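Local coordinates for agmatine ureohydrolase (PDB 3PZL), which probably hydrolyses agmatine to putrescine and urea, as a manganese-dependent member of the arginase family, at residues K23-A28 and K288-F293. Sequence-based numbering, arbitrary orientation.
Sequences KKIADA and KLLQVF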
loop_
_atom_site.group_PDB
_atom_site.type_symbol
_atom_site.label_atom_id
_atom_site.label_comp_id
_atom_site.label_asym_id
_atom_site.label_seq_id
_atom_site.Cartn_x
_atom_site.Cartn_y
_atom_site.Cartn_z
ATOM N N LYS B 23 13.563 9.128 20.328
ATOM C CA LYS B 23 13.979 8.161 19.326
ATOM C C LYS B 23 15.349 8.515 18.772
ATOM O O LYS B 23 15.622 9.673 18.456
ATOM C CB LYS B 23 12.943 8.147 18.189
ATOM C CG LYS B 23 13.141 7.130 17.100
ATOM C CD LYS B 23 12.086 7.308 16.030
ATOM C CE LYS B 23 12.158 6.292 14.923
ATOM N NZ LYS B 23 11.228 6.589 13.793
ATOM N N LYS B 24 16.203 7.507 18.658
ATOM C CA LYS B 24 17.493 7.662 17.965
ATOM C C LYS B 24 18.140 6.332 17.518
ATOM O O LYS B 24 17.570 5.270 17.648
ATOM C CB LYS B 24 18.462 8.451 18.825
ATOM C CG LYS B 24 18.786 7.769 20.158
ATOM C CD LYS B 24 19.971 8.454 20.836
ATOM C CE LYS B 24 20.268 7.796 22.187
ATOM N NZ LYS B 24 21.451 8.495 22.876
ATOM N N ILE B 25 19.335 6.406 16.972
ATOM C CA ILE B 25 20.046 5.198 16.626
ATOM C C ILE B 25 20.442 4.445 17.890
ATOM O O ILE B 25 21.153 4.966 18.748
ATOM C CB ILE B 25 21.258 5.512 15.769
ATOM C CG1 ILE B 25 20.761 5.996 14.405
ATOM C CG2 ILE B 25 22.152 4.254 15.664
ATOM C CD1 ILE B 25 21.815 6.017 13.309
ATOM N N ALA B 26 19.992 3.210 17.990
ATOM C CA ALA B 26 20.043 2.508 19.258
ATOM C C ALA B 26 21.438 2.431 19.851
ATOM O O ALA B 26 21.589 2.368 21.059
ATOM C CB ALA B 26 19.441 1.130 19.117
ATOM N N ASP B 27 22.456 2.451 19.002
ATOM C CA ASP B 27 23.823 2.292 19.475
ATOM C C ASP B 27 24.491 3.629 19.688
ATOM O O ASP B 27 25.550 3.707 20.313
ATOM C CB ASP B 27 24.636 1.349 18.565
ATOM C CG ASP B 27 24.034 -0.097 18.496
ATOM O OD1 ASP B 27 23.343 -0.521 19.462
ATOM O OD2 ASP B 27 24.247 -0.809 17.477
ATOM N N ALA B 28 23.873 4.692 19.194
ATOM C CA ALA B 28 24.420 6.037 19.404
ATOM C C ALA B 28 24.270 6.448 20.866
ATOM O O ALA B 28 23.412 7.272 21.212
ATOM C CB ALA B 28 23.754 7.027 18.510
ATOM N N LYS B 288 22.121 -0.835 7.436
ATOM C CA LYS B 288 23.181 -1.829 7.381
ATOM C C LYS B 288 24.487 -1.240 6.800
ATOM O O LYS B 288 25.570 -1.405 7.334
ATOM C CB LYS B 288 22.701 -3.025 6.565
ATOM C CG LYS B 288 23.520 -4.230 6.699
ATOM C CD LYS B 288 23.578 -4.651 8.165
ATOM C CE LYS B 288 24.853 -5.392 8.434
ATOM N NZ LYS B 288 24.738 -6.139 9.725
ATOM N N LEU B 289 24.363 -0.506 5.710
ATOM C CA LEU B 289 25.494 0.215 5.118
ATOM C C LEU B 289 26.199 1.148 6.102
ATOM O O LEU B 289 27.403 1.364 6.008
ATOM C CB LEU B 289 25.030 1.005 3.900
ATOM C CG LEU B 289 24.795 0.174 2.636
ATOM C CD1 LEU B 289 24.228 1.090 1.565
ATOM C CD2 LEU B 289 26.069 -0.554 2.151
ATOM N N LEU B 290 25.454 1.692 7.057
ATOM C CA LEU B 290 26.059 2.567 8.063
ATOM C C LEU B 290 26.792 1.739 9.113
ATOM O O LEU B 290 27.786 2.181 9.659
ATOM C CB LEU B 290 24.984 3.456 8.711
ATOM C CG LEU B 290 25.195 3.908 10.144
ATOM C CD1 LEU B 290 26.238 4.978 10.125
ATOM C CD2 LEU B 290 23.891 4.419 10.684
ATOM N N GLN B 291 26.290 0.544 9.397
ATOM C CA GLN B 291 26.973 -0.335 10.318
ATOM C C GLN B 291 28.274 -0.744 9.686
ATOM O O GLN B 291 29.327 -0.715 10.327
ATOM C CB GLN B 291 26.146 -1.584 10.608
ATOM C CG GLN B 291 25.046 -1.381 11.620
ATOM C CD GLN B 291 24.639 -2.677 12.285
ATOM O OE1 GLN B 291 24.571 -3.749 11.649
ATOM N NE2 GLN B 291 24.367 -2.593 13.581
ATOM N N VAL B 292 28.196 -1.106 8.409
ATOM C CA VAL B 292 29.348 -1.578 7.667
ATOM C C VAL B 292 30.487 -0.547 7.633
ATOM O O VAL B 292 31.657 -0.899 7.761
ATOM C CB VAL B 292 28.936 -2.017 6.244
ATOM C CG1 VAL B 292 30.118 -2.018 5.280
ATOM C CG2 VAL B 292 28.320 -3.365 6.299
ATOM N N PHE B 293 30.157 0.718 7.453
ATOM C CA PHE B 293 31.184 1.730 7.453
ATOM C C PHE B 293 31.903 1.807 8.791
ATOM O O PHE B 293 33.137 1.725 8.842
ATOM C CB PHE B 293 30.589 3.071 7.118
ATOM C CG PHE B 293 31.526 4.197 7.305
ATOM C CD1 PHE B 293 32.347 4.603 6.277
ATOM C CD2 PHE B 293 31.594 4.860 8.503
ATOM C CE1 PHE B 293 33.203 5.673 6.441
ATOM C CE2 PHE B 293 32.467 5.922 8.673
ATOM C CZ PHE B 293 33.258 6.335 7.642
#
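Ile25 and Leu290 meet tip to tip, CD1 of Ile25 lying 3.7 Å from CD2 of Leu290, and this is the one apolar touch between residues 23-28 and 288-293. The isoleucine CB points at the helix, CG1 leaves it anti to the carbonyl carbon, and an extended second torsion runs CD1 on to Leu290, while the side chain also packs on Arg62 and Tyr65 of helix 57-65. One residue further along the helix, Gln291 makes the polar half of the contact. Its CB sets off along the flank of the helix rather than at the loop, and CG and the extended chi2 (-157°) then bring the amide back toward Asp27; on the way the side chain packs on Leu79, which Asp27 also touches. At CD the group divides. Gln291 OE1 accepts a hydrogen bond from Lys288 NZ at 3.1 Å, one turn back, with the donor nearly in line with the C=O (170°); that lysine also forms a salt bridge with Glu72. NE2 points the other way and bonds to the carbonyl oxygen of Glu69 and to Tyr65 OH. Gln291 NE2 stays 4.3 Å from Asp27 OD2, too far for a direct bond, but the same tyrosine hydroxyl is bonded to that carboxylate oxygen and so bridges the two buried side chains. Asp27 OD1 is held by Ser70. On the loop side, a type I turn from Ile25 to Ala28 presents both Ile25 and Asp27 to the helix. The arrangement ties the N-terminal lead-in to the last helix of the arginase fold, an eight-stranded parallel alpha/beta/alpha sandwich, away from its manganese pair.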